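Racemase, putative (Roseobacter denitrificans, PDB 3TCS) is of unknown function but binds magnesium and is probably an enzyme of the mandelate racemase family, perhaps a racemase or hydro-lyase. Local coordinates at residues V168-E173 and I204-C209; S140-I145 and S335-D340; A240-V245 and R272-V277. All blocks are in the same frame, centred on the assembly; numbering follows the deposited sequence.

Contact 1: residues V168-E173 and I204-C209; sequences VRAGAE and IDANSC. With MG (magnesium ion), chain J; DAL (D-alanine), chain L.
Val-168 and Arg-169 run beside Ile-204 and Asp-205 as parallel strands. Two backbone hydrogen bonds join them. Asp-205 N gives its hydrogen to Val-168 O at 3.0 Å, and Ala-170 N gives its own to Asp-205 O at 2.9 Å. Further on, Ala-172 N donates to Cys-209 SG over a longer 3.5 Å. Cys-209 ends the type I' turn that begins at Ala-206.

The apolar contacts lie on the face of Val-168 and Ile-204. The CD1 end of Ile-204 reaches Ala-170 CB at 3.6 Å. Its CG1 lies against Val-168 CG2. Helices 147-161 and 184-196 cover Val-168 from outside.

Charged and polar groups fill the other face. The Asp-205 carboxylate is swung anti to its own backbone nitrogen (chi1 -164°), and its OD2 binds magnesium at 2.1 Å. OD1 is held from two directions. Asn-207 N donates to Asp-205 OD1 at 3.0 Å, an Asx turn, and a magnesium-bound water donates to the same Asp-205 OD1 at 2.7 Å. Together they should limit rotation of the carboxylate. Arg-169 NH1 lies 3.2 Å from Asp-205 OD2, approaching obliquely. The guanidinium is nearly coplanar with the Asn-207 amide, 13° apart, and its edge faces D-alanine. Arg-169 NE bonds to Ser-140 O.

D-alanine binds the magnesium through N and O, and Glu-231 and Glu-257 complete the protein ligands of the magnesium. Acidic metal ligands set at or just past the C-terminal ends of successive strands are the mark of the enolase-superfamily barrel active site.

Contact 2: residues S140-I145 and S335-D340; sequences SMKRDI and SIEGPD
Glu-337 points its carboxylate across at the backbone of Met-141. Met-141 N donates to Glu-337 OE2 at 2.7 Å, with a nearly straight angle of 168° at the hydrogen. The nitrogen comes in on the anti side of OE2, slightly out of the carboxylate plane. A bend at chi2 (-59°) turns the carboxylate to Met-141 N. Before the bend, Glu-337 CG packs on Met-141 CG at 3.5 Å. OE2 also forms a salt bridge with Arg-153 of helix 147-161. The Met-141 chain is bent too. Its CE ends 3.7 Å from Ser-335 CB, and the side chain touches the bound D-alanine. An alanine in place of Glu-337 would probably leave Met-141 N and Arg-153 without their shared acceptor and uncover one side of Met-141.

The two loops follow strands 132-139 and 332-335, which pair in parallel where the TIM barrel of the enolase superfamily closes. The contact thus lies at the C-terminal ends of these strands, on the active-site side.

Lys-142 crosses Glu-337 obliquely on its way to Asp-340. Beyond CG the lysine is extended. Its CE passes 3.5 Å from Glu-337 OE1, while NZ stays 4.2 Å from that oxygen, a distance at which only the charges attract. Lys-142 NZ makes its salt bridge with Asp-340 OD2 at 2.8 Å. Asp-340 OD2 receives it through its syn lone pair, on the side of the other oxygen.

Contact 3: residues A240-V245 and R272-V277; sequences AQTKQV and RAVDIV
Lys-243 lies over Ala-273 where a barrel helix meets the loop that leads into a later strand. This is the outer layer of the enolase-superfamily barrel. Helix 239-248 packs here against the link from helix 262-270 to strand 276-277. A Schellman motif closes helix 262-270; Arg-272, the first residue to leave helical angles, has the positive phi.

The lysine side chain begins close to the loop. Lys-243 CB sits 3.9 Å from Ala-273 CA and 4.2 Å from Ala-273 CB. These are apolar contacts. Lys-243 CG stands anti to the backbone nitrogen (chi1 176°), which sends the chain along the loop, and it lies 4.4 Å from Arg-272 O. CD and CE continue the extended run. A bend at chi4 (65°) then turns the ammonium back toward the end of helix 262-270. There NZ hydrogen-bonds to Met-271 O. Asp-247 gives only a long, weak ion pair. A water also lies between NZ and the loop. It donates to Arg-272 O at 2.8 Å. Its 2.4 Å distance from Lys-243 NZ is too short to be taken at face value, so that link is doubtful. In this way the lysine reaches the last turn of the neighbouring helix.

The helix backbone and Thr-242 meet the same loop. Lys-243 CA points its hydrogen at Ala-273 O, 3.5 Å away, with an angle of 144° at the hydrogen. The same oxygen is hydrogen-bonded to OG1 of Thr-246, a residue of the second magnesium site. Thr-242 brings its methyl group inward, and CG2 lies 3.5 Å from Ala-273 O. The same methyl also touches the next side chain, with Thr-242 CG2 3.7 Å from Val-274 CG1.

Overall arrangement
From the N terminus the chain first builds strands of the antiparallel sheet, then enters the barrel with strand 132-139. Residues 140-145 open contact 2. Contact 1 follows and closes its short loop at 204-209, joining neighbouring strands across one beta-alpha-beta unit. Contact 3 opens later and closes at 272-277, tying a barrel helix to the loop before strand 276-277. The two are in series, and both fall within the long loop that contact 2 closes at 335-340, where the last parallel strand meets the first. Contacts 1 and 2 touch through Arg-143 NE and Gly-171 O. Contact 3 stays apart from both.

Contact 1: residues V168-E173 and I204-C209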
loop_
_atom_site.group_PDB
_atom_site.type_symbol
_atom_site.label_atom_id
_atom_site.label_comp_id
_atom_site.label_asym_id
_atom_site.label_seq_id
_atom_site.Cartn_x
_atom_site.Cartn_y
_atom_site.Cartn_z
ATOM N N VAL B 168 -22.477 -13.936 -9.246
ATOM C CA VAL B 168 -22.222 -14.954 -8.238
ATOM C C VAL B 168 -20.716 -15.186 -8.166
ATOM O O VAL B 168 -19.953 -14.518 -8.867
ATOM C CB VAL B 168 -22.956 -16.282 -8.567
ATOM C CG1 VAL B 168 -24.458 -16.048 -8.578
ATOM C CG2 VAL B 168 -22.485 -16.834 -9.906
ATOM N N ARG B 169 -20.290 -16.131 -7.335
ATOM C CA ARG B 169 -18.864 -16.401 -7.151
ATOM C C ARG B 169 -18.378 -17.722 -7.725
ATOM O O ARG B 169 -19.086 -18.730 -7.685
ATOM C CB ARG B 169 -18.523 -16.377 -5.656
ATOM C CG ARG B 169 -19.001 -15.131 -4.924
ATOM C CD ARG B 169 -18.159 -13.914 -5.278
ATOM N NE ARG B 169 -18.931 -12.678 -5.174
ATOM C CZ ARG B 169 -18.417 -11.458 -5.303
ATOM N NH1 ARG B 169 -17.121 -11.300 -5.529
ATOM N NH2 ARG B 169 -19.206 -10.398 -5.235
ATOM N N ALA B 170 -17.148 -17.701 -8.233
ATOM C CA ALA B 170 -16.499 -18.878 -8.799
ATOM C C ALA B 170 -15.248 -19.148 -7.967
ATOM O O ALA B 170 -14.711 -18.237 -7.336
ATOM C CB ALA B 170 -16.106 -18.623 -10.261
ATOM N N GLY B 171 -14.799 -20.399 -7.965
ATOM C CA GLY B 171 -13.612 -20.778 -7.218
ATOM C C GLY B 171 -13.626 -20.402 -5.751
ATOM O O GLY B 171 -14.684 -20.175 -5.162
ATOM N N ALA B 172 -12.438 -20.366 -5.156
ATOM C CA ALA B 172 -12.279 -19.995 -3.754
ATOM C C ALA B 172 -11.517 -18.673 -3.735
ATOM O O ALA B 172 -10.610 -18.467 -4.543
ATOM C CB ALA B 172 -11.499 -21.068 -3.008
ATOM N N GLU B 173 -11.893 -17.774 -2.829
ATOM C CA GLU B 173 -11.246 -16.466 -2.725
ATOM C C GLU B 173 -9.728 -16.624 -2.616
ATOM O O GLU B 173 -9.232 -17.220 -1.659
ATOM C CB GLU B 173 -11.789 -15.725 -1.505
ATOM C CG GLU B 173 -11.392 -14.268 -1.419
ATOM C CD GLU B 173 -11.945 -13.607 -0.173
ATOM O OE1 GLU B 173 -13.181 -13.632 0.015
ATOM O OE2 GLU B 173 -11.145 -13.069 0.619
ATOM N N ILE B 204 -19.958 -13.294 -13.118
ATOM C CA ILE B 204 -19.325 -14.154 -12.133
ATOM C C ILE B 204 -18.010 -13.499 -11.709
ATOM O O ILE B 204 -17.418 -12.735 -12.471
ATOM C CB ILE B 204 -19.106 -15.585 -12.687
ATOM C CG1 ILE B 204 -19.007 -16.574 -11.522
ATOM C CG2 ILE B 204 -17.855 -15.634 -13.552
ATOM C CD1 ILE B 204 -19.227 -18.028 -11.922
ATOM N N ASP B 205 -17.574 -13.778 -10.484
ATOM C CA ASP B 205 -16.351 -13.184 -9.945
ATOM C C ASP B 205 -15.524 -14.299 -9.314
ATOM O O ASP B 205 -16.017 -15.011 -8.442
ATOM C CB ASP B 205 -16.724 -12.150 -8.873
ATOM C CG ASP B 205 -15.583 -11.204 -8.536
ATOM O OD1 ASP B 205 -14.408 -11.621 -8.611
ATOM O OD2 ASP B 205 -15.880 -10.042 -8.179
ATOM N N ALA B 206 -14.275 -14.453 -9.744
ATOM C CA ALA B 206 -13.418 -15.514 -9.209
ATOM C C ALA B 206 -12.460 -15.046 -8.118
ATOM O O ALA B 206 -11.703 -15.842 -7.559
ATOM C CB ALA B 206 -12.632 -16.162 -10.345
ATOM N N ASN B 207 -12.491 -13.752 -7.828
ATOM C CA ASN B 207 -11.643 -13.154 -6.803
ATOM C C ASN B 207 -10.209 -13.684 -6.730
ATOM O O ASN B 207 -9.778 -14.186 -5.693
ATOM C CB ASN B 207 -12.332 -13.280 -5.437
ATOM C CG ASN B 207 -13.568 -12.392 -5.326
ATOM O OD1 ASN B 207 -13.461 -11.167 -5.184
ATOM N ND2 ASN B 207 -14.745 -13.001 -5.411
ATOM N N SER B 208 -9.484 -13.571 -7.844
ATOM C CA SER B 208 -8.080 -13.981 -7.939
ATOM C C SER B 208 -7.766 -15.458 -7.709
ATOM O O SER B 208 -6.640 -15.806 -7.359
ATOM C CB SER B 208 -7.234 -13.151 -6.964
ATOM O OG SER B 208 -7.209 -11.782 -7.328
ATOM N N CYS B 209 -8.730 -16.333 -7.943
ATOM C CA CYS B 209 -8.498 -17.751 -7.697
ATOM C C CYS B 209 -7.660 -18.557 -8.688
ATOM O O CYS B 209 -6.833 -19.374 -8.281
ATOM C CB CYS B 209 -9.843 -18.460 -7.529
ATOM S SG CYS B 209 -9.715 -20.267 -7.364
HETATM MG MG MG J . -14.895 -8.297 -7.658
HETATM N N DAL L . -16.910 -7.264 -6.966
HETATM C CA DAL L . -17.087 -8.177 -5.823
HETATM C CB DAL L . -18.035 -7.572 -4.798
HETATM C C DAL L . -15.769 -8.435 -5.176
HETATM O O DAL L . -14.884 -8.926 -5.798
HETATM O O HOH W 1 -13.126 -9.419 -7.796
#

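Contact 2: residues S140-I145 and S335-D340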
loop_
_atom_site.group_PDB
_atom_site.type_symbol
_atom_site.label_atom_id
_atom_site.label_comp_id
_atom_site.label_asym_id
_atom_site.label_seq_id
_atom_site.Cartn_x
_atom_site.Cartn_y
_atom_site.Cartn_z
ATOM N N SER B 140 -24.057 -11.225 -5.242
ATOM C CA SER B 140 -23.911 -12.170 -4.139
ATOM C C SER B 140 -22.445 -12.177 -3.719
ATOM O O SER B 140 -21.556 -12.216 -4.569
ATOM C CB SER B 140 -24.307 -13.584 -4.567
ATOM O OG SER B 140 -23.852 -14.522 -3.606
ATOM N N MET B 141 -22.197 -12.146 -2.414
ATOM C CA MET B 141 -20.832 -12.129 -1.888
ATOM C C MET B 141 -20.374 -13.495 -1.379
ATOM O O MET B 141 -19.185 -13.715 -1.147
ATOM C CB MET B 141 -20.739 -11.140 -0.723
ATOM C CG MET B 141 -21.207 -9.738 -1.032
ATOM S SD MET B 141 -20.177 -8.938 -2.259
ATOM C CE MET B 141 -21.355 -7.805 -2.995
ATOM N N LYS B 142 -21.323 -14.408 -1.216
ATOM C CA LYS B 142 -21.039 -15.729 -0.673
ATOM C C LYS B 142 -20.511 -16.825 -1.586
ATOM O O LYS B 142 -20.823 -16.882 -2.772
ATOM C CB LYS B 142 -22.291 -16.261 0.028
ATOM C CG LYS B 142 -22.733 -15.440 1.227
ATOM C CD LYS B 142 -24.020 -15.996 1.817
ATOM C CE LYS B 142 -24.384 -15.298 3.119
ATOM N NZ LYS B 142 -25.619 -15.865 3.727
ATOM N N ARG B 143 -19.700 -17.694 -0.988
ATOM C CA ARG B 143 -19.142 -18.864 -1.646
ATOM C C ARG B 143 -19.602 -20.068 -0.828
ATOM O O ARG B 143 -19.668 -21.192 -1.327
ATOM C CB ARG B 143 -17.618 -18.806 -1.680
ATOM C CG ARG B 143 -17.092 -17.979 -2.828
ATOM C CD ARG B 143 -15.607 -18.173 -3.022
ATOM N NE ARG B 143 -15.169 -17.527 -4.251
ATOM C CZ ARG B 143 -15.029 -16.216 -4.402
ATOM N NH1 ARG B 143 -15.280 -15.392 -3.392
ATOM N NH2 ARG B 143 -14.666 -15.726 -5.576
ATOM N N ASP B 144 -19.923 -19.816 0.436
ATOM C CA ASP B 144 -20.399 -20.869 1.328
ATOM C C ASP B 144 -21.917 -20.948 1.232
ATOM O O ASP B 144 -22.626 -20.915 2.237
ATOM C CB ASP B 144 -19.983 -20.591 2.774
ATOM C CG ASP B 144 -20.280 -19.172 3.204
ATOM O OD1 ASP B 144 -21.442 -18.732 3.076
ATOM O OD2 ASP B 144 -19.343 -18.491 3.673
ATOM N N ILE B 145 -22.406 -21.014 0.003
ATOM C CA ILE B 145 -23.830 -21.130 -0.265
ATOM C C ILE B 145 -23.888 -22.046 -1.475
ATOM O O ILE B 145 -23.134 -21.867 -2.426
ATOM C CB ILE B 145 -24.479 -19.755 -0.585
ATOM C CG1 ILE B 145 -25.986 -19.931 -0.780
ATOM C CG2 ILE B 145 -23.841 -19.136 -1.821
ATOM C CD1 ILE B 145 -26.731 -18.644 -1.088
ATOM N N SER B 335 -25.037 -5.069 -3.671
ATOM C CA SER B 335 -25.015 -6.194 -2.747
ATOM C C SER B 335 -26.419 -6.554 -2.286
ATOM O O SER B 335 -27.199 -5.676 -1.915
ATOM C CB SER B 335 -24.171 -5.863 -1.519
ATOM O OG SER B 335 -24.293 -6.897 -0.558
ATOM N N ILE B 336 -26.748 -7.843 -2.313
ATOM C CA ILE B 336 -28.064 -8.271 -1.853
ATOM C C ILE B 336 -27.965 -9.109 -0.576
ATOM O O ILE B 336 -28.915 -9.786 -0.193
ATOM C CB ILE B 336 -28.847 -9.046 -2.967
ATOM C CG1 ILE B 336 -27.960 -10.081 -3.660
ATOM C CG2 ILE B 336 -29.363 -8.051 -4.014
ATOM C CD1 ILE B 336 -27.596 -11.277 -2.808
ATOM N N GLU B 337 -26.815 -9.042 0.092
ATOM C CA GLU B 337 -26.613 -9.787 1.333
ATOM C C GLU B 337 -27.399 -9.132 2.468
ATOM O O GLU B 337 -27.686 -7.936 2.426
ATOM C CB GLU B 337 -25.122 -9.829 1.701
ATOM C CG GLU B 337 -24.216 -10.489 0.665
ATOM C CD GLU B 337 -24.592 -11.935 0.386
ATOM O OE1 GLU B 337 -25.278 -12.552 1.230
ATOM O OE2 GLU B 337 -24.193 -12.462 -0.675
ATOM N N GLY B 338 -27.753 -9.926 3.474
ATOM C CA GLY B 338 -28.503 -9.408 4.603
ATOM C C GLY B 338 -27.630 -9.179 5.822
ATOM O O GLY B 338 -26.406 -9.270 5.734
ATOM N N PRO B 339 -28.232 -8.893 6.986
ATOM C CA PRO B 339 -27.486 -8.651 8.224
ATOM C C PRO B 339 -26.623 -9.811 8.715
ATOM O O PRO B 339 -25.737 -9.612 9.544
ATOM C CB PRO B 339 -28.582 -8.264 9.217
ATOM C CG PRO B 339 -29.765 -9.030 8.723
ATOM C CD PRO B 339 -29.683 -8.817 7.227
ATOM N N ASP B 340 -26.865 -11.016 8.212
ATOM C CA ASP B 340 -26.058 -12.154 8.637
ATOM C C ASP B 340 -24.655 -12.027 8.053
ATOM O O ASP B 340 -23.697 -12.590 8.578
ATOM C CB ASP B 340 -26.687 -13.478 8.177
ATOM C CG ASP B 340 -26.649 -13.655 6.665
ATOM O OD1 ASP B 340 -27.271 -12.841 5.952
ATOM O OD2 ASP B 340 -26.000 -14.611 6.190
#

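Contact 3: residues A240-V245 and R272-V277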
loop_
_atom_site.group_PDB
_atom_site.type_symbol
_atom_site.label_atom_id
_atom_site.label_comp_id
_atom_site.label_asym_id
_atom_site.label_seq_id
_atom_site.Cartn_x
_atom_site.Cartn_y
_atom_site.Cartn_z
ATOM N N ALA B 240 -0.156 -9.601 -16.292
ATOM C CA ALA B 240 0.096 -10.429 -17.468
ATOM C C ALA B 240 -0.791 -11.677 -17.509
ATOM O O ALA B 240 -1.233 -12.093 -18.580
ATOM C CB ALA B 240 1.570 -10.829 -17.518
ATOM N N GLN B 241 -1.041 -12.276 -16.350
ATOM C CA GLN B 241 -1.892 -13.460 -16.278
ATOM C C GLN B 241 -3.317 -13.096 -16.685
ATOM O O GLN B 241 -3.943 -13.780 -17.495
ATOM C CB GLN B 241 -1.899 -14.030 -14.857
ATOM C CG GLN B 241 -0.668 -14.848 -14.501
ATOM C CD GLN B 241 -0.712 -15.358 -13.076
ATOM O OE1 GLN B 241 -1.774 -15.724 -12.565
ATOM N NE2 GLN B 241 0.445 -15.398 -12.428
ATOM N N THR B 242 -3.824 -12.010 -16.114
ATOM C CA THR B 242 -5.168 -11.546 -16.426
ATOM C C THR B 242 -5.290 -11.242 -17.922
ATOM O O THR B 242 -6.281 -11.601 -18.566
ATOM C CB THR B 242 -5.503 -10.272 -15.623
ATOM O OG1 THR B 242 -5.375 -10.548 -14.220
ATOM C CG2 THR B 242 -6.921 -9.802 -15.927
ATOM N N LYS B 243 -4.277 -10.579 -18.470
ATOM C CA LYS B 243 -4.277 -10.220 -19.880
ATOM C C LYS B 243 -4.349 -11.450 -20.782
ATOM O O LYS B 243 -4.998 -11.423 -21.825
ATOM C CB LYS B 243 -3.026 -9.398 -20.210
ATOM C CG LYS B 243 -2.880 -9.041 -21.684
ATOM C CD LYS B 243 -1.670 -8.142 -21.902
ATOM C CE LYS B 243 -1.322 -8.004 -23.376
ATOM N NZ LYS B 243 -2.376 -7.310 -24.159
ATOM N N GLN B 244 -3.682 -12.527 -20.379
ATOM C CA GLN B 244 -3.686 -13.761 -21.162
ATOM C C GLN B 244 -5.115 -14.279 -21.283
ATOM O O GLN B 244 -5.545 -14.724 -22.347
ATOM C CB GLN B 244 -2.818 -14.820 -20.482
ATOM C CG GLN B 244 -2.485 -16.002 -21.374
ATOM C CD GLN B 244 -1.785 -17.112 -20.623
ATOM O OE1 GLN B 244 -0.941 -16.858 -19.760
ATOM N NE2 GLN B 244 -2.121 -18.354 -20.954
ATOM N N VAL B 245 -5.847 -14.211 -20.176
ATOM C CA VAL B 245 -7.232 -14.659 -20.137
ATOM C C VAL B 245 -8.089 -13.758 -21.023
ATOM O O VAL B 245 -8.857 -14.235 -21.859
ATOM C CB VAL B 245 -7.772 -14.635 -18.691
ATOM C CG1 VAL B 245 -9.216 -15.140 -18.657
ATOM C CG2 VAL B 245 -6.888 -15.498 -17.800
ATOM N N ARG B 272 -4.112 -3.042 -21.898
ATOM C CA ARG B 272 -5.427 -3.629 -22.137
ATOM C C ARG B 272 -5.544 -4.993 -21.454
ATOM O O ARG B 272 -5.958 -5.976 -22.072
ATOM C CB ARG B 272 -5.670 -3.772 -23.639
ATOM C CG ARG B 272 -5.550 -2.462 -24.423
ATOM C CD ARG B 272 -6.710 -1.507 -24.128
ATOM N NE ARG B 272 -6.776 -0.425 -25.112
ATOM C CZ ARG B 272 -6.079 0.705 -25.057
ATOM N NH1 ARG B 272 -5.246 0.939 -24.048
ATOM N NH2 ARG B 272 -6.196 1.597 -26.034
ATOM N N ALA B 273 -5.192 -5.046 -20.174
ATOM C CA ALA B 273 -5.237 -6.297 -19.426
ATOM C C ALA B 273 -6.659 -6.801 -19.186
ATOM O O ALA B 273 -6.864 -7.992 -18.975
ATOM C CB ALA B 273 -4.496 -6.141 -18.092
ATOM N N VAL B 274 -7.630 -5.890 -19.202
ATOM C CA VAL B 274 -9.033 -6.246 -19.003
ATOM C C VAL B 274 -9.890 -5.500 -20.026
ATOM O O VAL B 274 -9.401 -4.604 -20.719
ATOM C CB VAL B 274 -9.534 -5.864 -17.582
ATOM C CG1 VAL B 274 -8.736 -6.613 -16.520
ATOM C CG2 VAL B 274 -9.423 -4.357 -17.377
ATOM N N ASP B 275 -11.164 -5.867 -20.114
ATOM C CA ASP B 275 -12.088 -5.226 -21.046
ATOM C C ASP B 275 -12.921 -4.146 -20.360
ATOM O O ASP B 275 -13.446 -3.245 -21.015
ATOM C CB ASP B 275 -13.029 -6.268 -21.642
ATOM C CG ASP B 275 -12.283 -7.380 -22.335
ATOM O OD1 ASP B 275 -11.628 -7.093 -23.360
ATOM O OD2 ASP B 275 -12.341 -8.530 -21.848
ATOM N N ILE B 276 -13.052 -4.262 -19.042
ATOM C CA ILE B 276 -13.830 -3.318 -18.241
ATOM C C ILE B 276 -13.040 -3.036 -16.967
ATOM O O ILE B 276 -12.549 -3.966 -16.329
ATOM C CB ILE B 276 -15.203 -3.922 -17.842
ATOM C CG1 ILE B 276 -15.983 -4.327 -19.098
ATOM C CG2 ILE B 276 -15.991 -2.921 -16.999
ATOM C CD1 ILE B 276 -17.316 -4.990 -18.819
ATOM N N VAL B 277 -12.901 -1.762 -16.608
ATOM C CA VAL B 277 -12.168 -1.395 -15.397
ATOM C C VAL B 277 -13.155 -1.259 -14.250
ATOM O O VAL B 277 -14.277 -0.788 -14.447
ATOM C CB VAL B 277 -11.390 -0.076 -15.590
ATOM C CG1 VAL B 277 -10.313 -0.273 -16.652
ATOM C CG2 VAL B 277 -12.335 1.033 -15.998
HETATM O O HOH W 2 -4.781 -7.306 -24.259
#